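Local coordinates for p800 reaction center core protein (Heliobacterium modesticaldum, PDB 5V8K) that forms the homodimeric core of a photosynthetic reaction center, carrying bacteriochlorophyll and chlorophyll pigments and an iron-sulfur cluster, at residues 541-544 and 545-549; 534-537 and 538-542. All coordinates share one frame; numbering follows the deposited sequence.

Contact 1: 541-544 and 545-549. With AOH (8(1)-OH-Chlorophyll aF), chain E.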
loop_
_atom_site.group_PDB
_atom_site.type_symbol
_atom_site.label_atom_id
_atom_site.label_comp_id
_atom_site.label_asym_id
_atom_site.label_seq_id
_atom_site.Cartn_x
_atom_site.Cartn_y
_atom_site.Cartn_z
ATOM N N GLN A 541 -9.134 -6.707 -8.530
ATOM C CA GLN A 541 -9.924 -7.571 -9.419
ATOM C C GLN A 541 -10.159 -8.946 -8.804
ATOM O O GLN A 541 -9.638 -9.948 -9.307
ATOM C CB GLN A 541 -9.204 -7.741 -10.765
ATOM C CG GLN A 541 -9.185 -6.513 -11.624
ATOM C CD GLN A 541 -8.167 -6.625 -12.727
ATOM O OE1 GLN A 541 -8.012 -7.687 -13.305
ATOM N NE2 GLN A 541 -7.465 -5.538 -13.019
ATOM N N TYR A 542 -10.907 -9.014 -7.697
ATOM C CA TYR A 542 -11.027 -10.263 -6.959
ATOM C C TYR A 542 -12.411 -10.437 -6.325
ATOM O O TYR A 542 -12.566 -11.206 -5.370
ATOM C CB TYR A 542 -9.926 -10.346 -5.897
ATOM C CG TYR A 542 -8.726 -11.147 -6.367
ATOM C CD1 TYR A 542 -8.729 -12.524 -6.318
ATOM C CD2 TYR A 542 -7.593 -10.514 -6.858
ATOM C CE1 TYR A 542 -7.672 -13.265 -6.779
ATOM C CE2 TYR A 542 -6.507 -11.242 -7.330
ATOM C CZ TYR A 542 -6.539 -12.617 -7.274
ATOM O OH TYR A 542 -5.461 -13.346 -7.729
ATOM N N ARG A 543 -13.430 -9.778 -6.870
ATOM C CA ARG A 543 -14.731 -9.820 -6.227
ATOM C C ARG A 543 -15.357 -11.203 -6.300
ATOM O O ARG A 543 -16.001 -11.647 -5.344
ATOM C CB ARG A 543 -15.648 -8.807 -6.863
ATOM C CG ARG A 543 -16.909 -8.561 -6.007
ATOM C CD ARG A 543 -18.084 -9.437 -6.433
ATOM N NE ARG A 543 -19.191 -9.342 -5.492
ATOM C CZ ARG A 543 -20.347 -9.966 -5.660
ATOM N NH1 ARG A 543 -20.522 -10.736 -6.716
ATOM N NH2 ARG A 543 -21.313 -9.834 -4.773
ATOM N N GLY A 544 -15.234 -11.880 -7.442
ATOM C CA GLY A 544 -15.782 -13.219 -7.557
ATOM C C GLY A 544 -15.178 -14.198 -6.573
ATOM O O GLY A 544 -15.881 -15.042 -6.004
ATOM N N SER A 545 -13.859 -14.128 -6.380
ATOM C CA SER A 545 -13.207 -14.951 -5.368
ATOM C C SER A 545 -13.910 -14.815 -4.021
ATOM O O SER A 545 -14.192 -15.811 -3.346
ATOM C CB SER A 545 -11.744 -14.545 -5.235
ATOM O OG SER A 545 -11.115 -15.374 -4.295
ATOM N N ARG A 546 -14.164 -13.570 -3.606
ATOM C CA ARG A 546 -14.758 -13.295 -2.309
ATOM C C ARG A 546 -16.207 -13.776 -2.213
ATOM O O ARG A 546 -16.629 -14.285 -1.173
ATOM C CB ARG A 546 -14.663 -11.793 -2.043
ATOM C CG ARG A 546 -13.224 -11.339 -1.781
ATOM C CD ARG A 546 -13.034 -9.840 -1.975
ATOM N NE ARG A 546 -14.152 -9.017 -1.518
ATOM C CZ ARG A 546 -14.738 -8.072 -2.246
ATOM N NH1 ARG A 546 -15.773 -7.407 -1.755
ATOM N NH2 ARG A 546 -14.333 -7.793 -3.473
ATOM N N ASP A 547 -16.989 -13.627 -3.282
ATOM C CA ASP A 547 -18.378 -14.072 -3.249
ATOM C C ASP A 547 -18.456 -15.589 -3.109
ATOM O O ASP A 547 -19.306 -16.114 -2.389
ATOM C CB ASP A 547 -19.077 -13.590 -4.512
ATOM C CG ASP A 547 -20.606 -13.546 -4.372
ATOM O OD1 ASP A 547 -21.123 -12.942 -3.394
ATOM O OD2 ASP A 547 -21.273 -14.117 -5.253
ATOM N N GLU A 548 -17.525 -16.295 -3.740
ATOM C CA GLU A 548 -17.432 -17.747 -3.655
ATOM C C GLU A 548 -16.965 -18.186 -2.276
ATOM O O GLU A 548 -17.493 -19.145 -1.712
ATOM C CB GLU A 548 -16.465 -18.246 -4.742
ATOM C CG GLU A 548 -16.250 -19.739 -4.863
ATOM C CD GLU A 548 -15.393 -20.107 -6.089
ATOM O OE1 GLU A 548 -15.924 -20.836 -6.966
ATOM O OE2 GLU A 548 -14.198 -19.670 -6.162
ATOM N N GLY A 549 -15.975 -17.494 -1.712
ATOM C CA GLY A 549 -15.486 -17.857 -0.396
ATOM C C GLY A 549 -16.483 -17.506 0.695
ATOM O O GLY A 549 -16.538 -18.165 1.736
HETATM C C1 AOH E . -10.085 -16.688 8.312
HETATM C C2 AOH E . -9.943 -15.247 8.721
HETATM C C3 AOH E . -8.796 -14.692 9.089
HETATM C C4 AOH E . -7.541 -15.468 9.146
HETATM C C5 AOH E . -8.812 -13.256 9.519
HETATM C C6 AOH E . -8.922 -13.134 11.035
HETATM C C7 AOH E . -8.618 -11.682 11.327
HETATM C C8 AOH E . -8.606 -11.199 12.564
HETATM C C9 AOH E . -8.969 -12.108 13.699
HETATM C C10 AOH E . -8.368 -9.725 12.777
HETATM C C11 AOH E . -6.965 -9.166 12.812
HETATM C C15 AOH E . -4.715 -7.358 13.437
HETATM C C14 AOH E . -6.383 -5.420 13.829
HETATM C C13 AOH E . -6.127 -6.866 13.483
HETATM C C12 AOH E . -7.141 -7.704 13.194
HETATM N NB AOH E . -7.869 -10.171 4.221
HETATM N ND AOH E . -9.264 -11.715 0.731
HETATM C C1A AOH E . -10.442 -13.345 3.046
HETATM C C1B AOH E . -8.214 -10.523 5.478
HETATM C C1C AOH E . -6.610 -8.730 1.888
HETATM C C1D AOH E . -9.002 -11.383 -0.540
HETATM C C2A AOH E . -10.910 -14.356 4.054
HETATM C C2B AOH E . -7.630 -9.701 6.439
HETATM C C2C AOH E . -5.885 -8.111 0.879
HETATM C C2D AOH E . -9.692 -12.202 -1.416
HETATM C C3A AOH E . -10.632 -13.521 5.305
HETATM C C3B AOH E . -6.853 -8.814 5.702
HETATM C C3C AOH E . -6.358 -8.634 -0.308
HETATM C C3D AOH E . -10.406 -13.089 -0.617
HETATM C C4A AOH E . -9.760 -12.376 4.856
HETATM C C4B AOH E . -6.999 -9.150 4.357
HETATM C C4C AOH E . -7.350 -9.548 0.085
HETATM C C4D AOH E . -10.100 -12.800 0.712
HETATM C CAA AOH E . -10.152 -15.669 3.928
HETATM C CAB AOH E . -6.133 -7.771 6.414
HETATM C CAC AOH E . -5.827 -8.298 -1.634
HETATM C CAD AOH E . -11.184 -14.358 -0.562
HETATM C CBA AOH E . -10.883 -16.794 4.661
HETATM C CBB AOH E . -5.636 -6.672 5.929
HETATM C CBC AOH E . -6.856 -7.925 -2.651
HETATM C CBD AOH E . -11.456 -14.678 0.872
HETATM C CED AOH E . -15.061 -13.558 1.699
HETATM C CGA AOH E . -10.261 -17.164 5.975
HETATM C CGD AOH E . -12.940 -14.696 1.136
HETATM C CHA AOH E . -10.742 -13.636 1.627
HETATM C CHB AOH E . -9.145 -11.640 5.786
HETATM C CHC AOH E . -6.356 -8.409 3.284
HETATM C CHD AOH E . -8.071 -10.302 -0.924
HETATM C CMA AOH E . -11.901 -12.974 5.947
HETATM C CMB AOH E . -7.788 -9.729 7.942
HETATM C CMC AOH E . -4.782 -7.103 1.037
HETATM C CMD AOH E . -9.643 -12.069 -2.911
HETATM N NA AOH E . -9.766 -12.300 3.515
HETATM N NC AOH E . -7.528 -9.583 1.415
HETATM O O1 AOH E . -5.075 -9.414 -2.172
HETATM O O1A AOH E . -9.052 -17.315 6.099
HETATM O O1D AOH E . -13.565 -15.740 1.203
HETATM O O2A AOH E . -10.889 -16.694 7.138
HETATM O O2D AOH E . -13.667 -13.465 1.331
HETATM O OBD AOH E . -11.783 -14.759 -1.620
HETATM MG MG AOH E . -8.783 -10.828 2.499
HETATM O O HOH W 1 -10.605 -9.295 2.548
#
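Y542 stands at the N-cap position of helix 543-560, whose first turn meets the rim of the chlorophyll AOH and reaches over its ring D, where R546 CG packs on C3D. The Y542 ring meets S545 edge-on, with the S545 CB near the ring plane, 3.8 Å from Y542 CD1. Y542 CB lies 3.5 Å from the AOH methyl CMD. A tyrosine suits this place because its ring is apolar beside the macrocycle while its hydroxyl bonds to the backbone O of D439 of the second subunit. The Y542 O receives a weak bond from R546 N at 3.4 Å.

R543 opens the helix proper, and its O takes a shorter bond from D547 N at 3.0 Å, in the carbonyl plane. Its side chain, with CG anti to the backbone N (chi1 -166°), runs alongside that of D547. The guanidinium and carboxylate planes stack 19° apart. R543 NH2 and D547 OD1 form a salt bridge of 3.4 Å, yet the oxygen lies well out of the guanidinium plane, so charge alone joins them; NE and NH2 instead donate to the O atoms of L573 and A572. D547 OD1 in turn accepts A572 N, and the strongest polar partner of D547 is W408 of the second subunit. R546 crosses R543 at about a right angle.

G544 O accepts E548 N; the E548 carboxylate bonds to S406 and makes salt bridges to R398 and K417, all of the second subunit. G549, without a side chain, brings its CA to 3.3 Å from the AOH ester oxygen O1D. On the same flank the short S545 side chain turns its hydroxyl to the pigment, OG donating to the AOH keto oxygen OBD at 2.8 Å.

Contact 2: 534-537 and 538-542. With AOH (8(1)-OH-Chlorophyll aF), chain E.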
loop_
_atom_site.group_PDB
_atom_site.type_symbol
_atom_site.label_atom_id
_atom_site.label_comp_id
_atom_site.label_asym_id
_atom_site.label_seq_id
_atom_site.Cartn_x
_atom_site.Cartn_y
_atom_site.Cartn_z
ATOM N N PHE A 534 -6.922 -3.334 3.974
ATOM C CA PHE A 534 -8.108 -4.130 3.727
ATOM C C PHE A 534 -8.878 -3.635 2.508
ATOM O O PHE A 534 -9.513 -4.450 1.813
ATOM C CB PHE A 534 -8.963 -4.158 5.004
ATOM C CG PHE A 534 -9.994 -5.239 4.998
ATOM C CD1 PHE A 534 -9.698 -6.516 5.447
ATOM C CD2 PHE A 534 -11.260 -4.988 4.518
ATOM C CE1 PHE A 534 -10.675 -7.541 5.383
ATOM C CE2 PHE A 534 -12.211 -5.991 4.475
ATOM C CZ PHE A 534 -11.895 -7.264 4.912
ATOM N N THR A 535 -8.824 -2.327 2.207
ATOM C CA THR A 535 -9.511 -1.847 1.023
ATOM C C THR A 535 -9.011 -2.525 -0.246
ATOM O O THR A 535 -9.749 -2.575 -1.240
ATOM C CB THR A 535 -9.420 -0.340 0.838
ATOM O OG1 THR A 535 -8.092 0.070 0.474
ATOM C CG2 THR A 535 -9.884 0.361 2.058
ATOM N N PHE A 536 -7.770 -3.024 -0.248
ATOM C CA PHE A 536 -7.287 -3.738 -1.427
ATOM C C PHE A 536 -8.205 -4.899 -1.762
ATOM O O PHE A 536 -8.396 -5.228 -2.937
ATOM C CB PHE A 536 -5.868 -4.308 -1.239
ATOM C CG PHE A 536 -4.770 -3.299 -0.978
ATOM C CD1 PHE A 536 -5.025 -1.968 -0.832
ATOM C CD2 PHE A 536 -3.444 -3.742 -0.854
ATOM C CE1 PHE A 536 -3.992 -1.071 -0.555
ATOM C CE2 PHE A 536 -2.395 -2.860 -0.602
ATOM C CZ PHE A 536 -2.672 -1.520 -0.436
ATOM N N SER A 537 -8.704 -5.592 -0.731
ATOM C CA SER A 537 -9.573 -6.746 -0.915
ATOM C C SER A 537 -10.885 -6.353 -1.603
ATOM O O SER A 537 -11.503 -7.188 -2.264
ATOM C CB SER A 537 -9.834 -7.442 0.445
ATOM O OG SER A 537 -10.806 -6.803 1.276
ATOM N N MET A 538 -11.250 -5.090 -1.549
ATOM C CA MET A 538 -12.430 -4.558 -2.216
ATOM C C MET A 538 -12.115 -3.885 -3.549
ATOM O O MET A 538 -13.021 -3.735 -4.377
ATOM C CB MET A 538 -13.114 -3.496 -1.347
ATOM C CG MET A 538 -13.719 -3.987 -0.038
ATOM S SD MET A 538 -14.081 -2.595 1.068
ATOM C CE MET A 538 -14.728 -1.511 -0.107
ATOM N N LEU A 539 -10.892 -3.387 -3.739
ATOM C CA LEU A 539 -10.554 -2.655 -4.945
ATOM C C LEU A 539 -9.836 -3.510 -5.988
ATOM O O LEU A 539 -9.925 -3.194 -7.176
ATOM C CB LEU A 539 -9.698 -1.433 -4.609
ATOM C CG LEU A 539 -10.405 -0.404 -3.733
ATOM C CD1 LEU A 539 -9.477 0.562 -3.097
ATOM C CD2 LEU A 539 -11.402 0.382 -4.540
ATOM N N PHE A 540 -9.133 -4.577 -5.588
ATOM C CA PHE A 540 -8.522 -5.469 -6.551
ATOM C C PHE A 540 -9.576 -6.211 -7.369
ATOM O O PHE A 540 -10.749 -6.338 -6.977
ATOM C CB PHE A 540 -7.638 -6.512 -5.863
ATOM C CG PHE A 540 -6.261 -6.016 -5.460
ATOM C CD1 PHE A 540 -6.029 -4.688 -5.202
ATOM C CD2 PHE A 540 -5.224 -6.907 -5.323
ATOM C CE1 PHE A 540 -4.791 -4.249 -4.799
ATOM C CE2 PHE A 540 -3.984 -6.504 -4.903
ATOM C CZ PHE A 540 -3.740 -5.174 -4.654
ATOM N N GLN A 541 -9.134 -6.707 -8.530
ATOM C CA GLN A 541 -9.924 -7.571 -9.419
ATOM C C GLN A 541 -10.159 -8.946 -8.804
ATOM O O GLN A 541 -9.638 -9.948 -9.307
ATOM C CB GLN A 541 -9.204 -7.741 -10.765
ATOM C CG GLN A 541 -9.185 -6.513 -11.624
ATOM C CD GLN A 541 -8.167 -6.625 -12.727
ATOM O OE1 GLN A 541 -8.012 -7.687 -13.305
ATOM N NE2 GLN A 541 -7.465 -5.538 -13.019
ATOM N N TYR A 542 -10.907 -9.014 -7.697
ATOM C CA TYR A 542 -11.027 -10.263 -6.959
ATOM C C TYR A 542 -12.411 -10.437 -6.325
ATOM O O TYR A 542 -12.566 -11.206 -5.370
ATOM C CB TYR A 542 -9.926 -10.346 -5.897
ATOM C CG TYR A 542 -8.726 -11.147 -6.367
ATOM C CD1 TYR A 542 -8.729 -12.524 -6.318
ATOM C CD2 TYR A 542 -7.593 -10.514 -6.858
ATOM C CE1 TYR A 542 -7.672 -13.265 -6.779
ATOM C CE2 TYR A 542 -6.507 -11.242 -7.330
ATOM C CZ TYR A 542 -6.539 -12.617 -7.274
ATOM O OH TYR A 542 -5.461 -13.346 -7.729
HETATM C C1 AOH E . -10.085 -16.688 8.312
HETATM C C2 AOH E . -9.943 -15.247 8.721
HETATM C C3 AOH E . -8.796 -14.692 9.089
HETATM C C4 AOH E . -7.541 -15.468 9.146
HETATM C C5 AOH E . -8.812 -13.256 9.519
HETATM C C6 AOH E . -8.922 -13.134 11.035
HETATM C C7 AOH E . -8.618 -11.682 11.327
HETATM C C8 AOH E . -8.606 -11.199 12.564
HETATM C C9 AOH E . -8.969 -12.108 13.699
HETATM C C10 AOH E . -8.368 -9.725 12.777
HETATM C C11 AOH E . -6.965 -9.166 12.812
HETATM C C15 AOH E . -4.715 -7.358 13.437
HETATM C C14 AOH E . -6.383 -5.420 13.829
HETATM C C13 AOH E . -6.127 -6.866 13.483
HETATM C C12 AOH E . -7.141 -7.704 13.194
HETATM N NB AOH E . -7.869 -10.171 4.221
HETATM N ND AOH E . -9.264 -11.715 0.731
HETATM C C1A AOH E . -10.442 -13.345 3.046
HETATM C C1B AOH E . -8.214 -10.523 5.478
HETATM C C1C AOH E . -6.610 -8.730 1.888
HETATM C C1D AOH E . -9.002 -11.383 -0.540
HETATM C C2A AOH E . -10.910 -14.356 4.054
HETATM C C2B AOH E . -7.630 -9.701 6.439
HETATM C C2C AOH E . -5.885 -8.111 0.879
HETATM C C2D AOH E . -9.692 -12.202 -1.416
HETATM C C3A AOH E . -10.632 -13.521 5.305
HETATM C C3B AOH E . -6.853 -8.814 5.702
HETATM C C3C AOH E . -6.358 -8.634 -0.308
HETATM C C3D AOH E . -10.406 -13.089 -0.617
HETATM C C4A AOH E . -9.760 -12.376 4.856
HETATM C C4B AOH E . -6.999 -9.150 4.357
HETATM C C4C AOH E . -7.350 -9.548 0.085
HETATM C C4D AOH E . -10.100 -12.800 0.712
HETATM C CAA AOH E . -10.152 -15.669 3.928
HETATM C CAB AOH E . -6.133 -7.771 6.414
HETATM C CAC AOH E . -5.827 -8.298 -1.634
HETATM C CAD AOH E . -11.184 -14.358 -0.562
HETATM C CBA AOH E . -10.883 -16.794 4.661
HETATM C CBB AOH E . -5.636 -6.672 5.929
HETATM C CBC AOH E . -6.856 -7.925 -2.651
HETATM C CBD AOH E . -11.456 -14.678 0.872
HETATM C CED AOH E . -15.061 -13.558 1.699
HETATM C CGA AOH E . -10.261 -17.164 5.975
HETATM C CGD AOH E . -12.940 -14.696 1.136
HETATM C CHA AOH E . -10.742 -13.636 1.627
HETATM C CHB AOH E . -9.145 -11.640 5.786
HETATM C CHC AOH E . -6.356 -8.409 3.284
HETATM C CHD AOH E . -8.071 -10.302 -0.924
HETATM C CMA AOH E . -11.901 -12.974 5.947
HETATM C CMB AOH E . -7.788 -9.729 7.942
HETATM C CMC AOH E . -4.782 -7.103 1.037
HETATM C CMD AOH E . -9.643 -12.069 -2.911
HETATM N NA AOH E . -9.766 -12.300 3.515
HETATM N NC AOH E . -7.528 -9.583 1.415
HETATM O O1 AOH E . -5.075 -9.414 -2.172
HETATM O O1A AOH E . -9.052 -17.315 6.099
HETATM O O1D AOH E . -13.565 -15.740 1.203
HETATM O O2A AOH E . -10.889 -16.694 7.138
HETATM O O2D AOH E . -13.667 -13.465 1.331
HETATM O OBD AOH E . -11.783 -14.759 -1.620
HETATM MG MG AOH E . -8.783 -10.828 2.499
HETATM O O HOH W 2 -11.893 -7.639 -4.772
HETATM O O HOH W 1 -10.605 -9.295 2.548
#
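Two donors share the carbonyl of T535 as helix 520-539, predicted to span the membrane, runs out. M538 N and L539 N each lie 2.9 Å from T535 O, the first well above the carbonyl plane and the second nearly along the C=O axis. An i to i+3 bond thus joins the i to i+4 bond, a tightening often found at the C-terminal end of a helix. F540 N still bonds to F536 O at 2.8 Å, although F540 is the first residue to leave helical backbone angles. Water 2 donates to both S537 O and F540 O, helping to satisfy two carbonyls where the ladder stops; F540 O also accepts Q541 NE2 of the second subunit.

F536 and F540 lie side by side and point the same way. Their ring planes are only 7° apart, but the rings are slid so far that they barely overlap, with centroids 5.5 Å apart. The closer touch is a CH-pi contact: F536 CB sits over one face of the F540 ring, 3.7 Å from its CE1. Phenylalanine suits both positions, for each also packs on AOH, and F540 CD2 comes within 3.3 Å of the AOH carbon CBC.

S537 is small enough to lie close over the macrocycle, its CB 3.3 Å from AOH C4C. With chi1 at 79°, its OG sits between the backbone N and carbonyl carbon and donates to F534 O, a carbonyl that also accepts S537 N. F534 meets the pigment with a ring edge. The AOH magnesium itself is bound by water 1.

T535, F536 and M538 pack against helix 575-599, while F536 also meets F536 of the second subunit edge-to-face, placing this helix end at the dimer interface.

In the fold
Contact 2 comes first along the chain, at the end of helix 520-539; contact 1 follows on the start of helix 543-560, and the two share Q541 and Y542 in the connecting bend. Their centres are 10 Å apart, and R546 CD of contact 1 packs 3.1 Å from S537 O of contact 2. Both belong to the part of the chain related to photosystem I PsaA/PsaB, and both touch the second subunit. The consecutive helices approach AOH from the same face, contact 1 adding the hydrogen bond to the keto oxygen and packing at ring D and the ester. Q541, in the bend, touches the iron-sulfur cluster, so pigment and cluster share this corner of the homodimer.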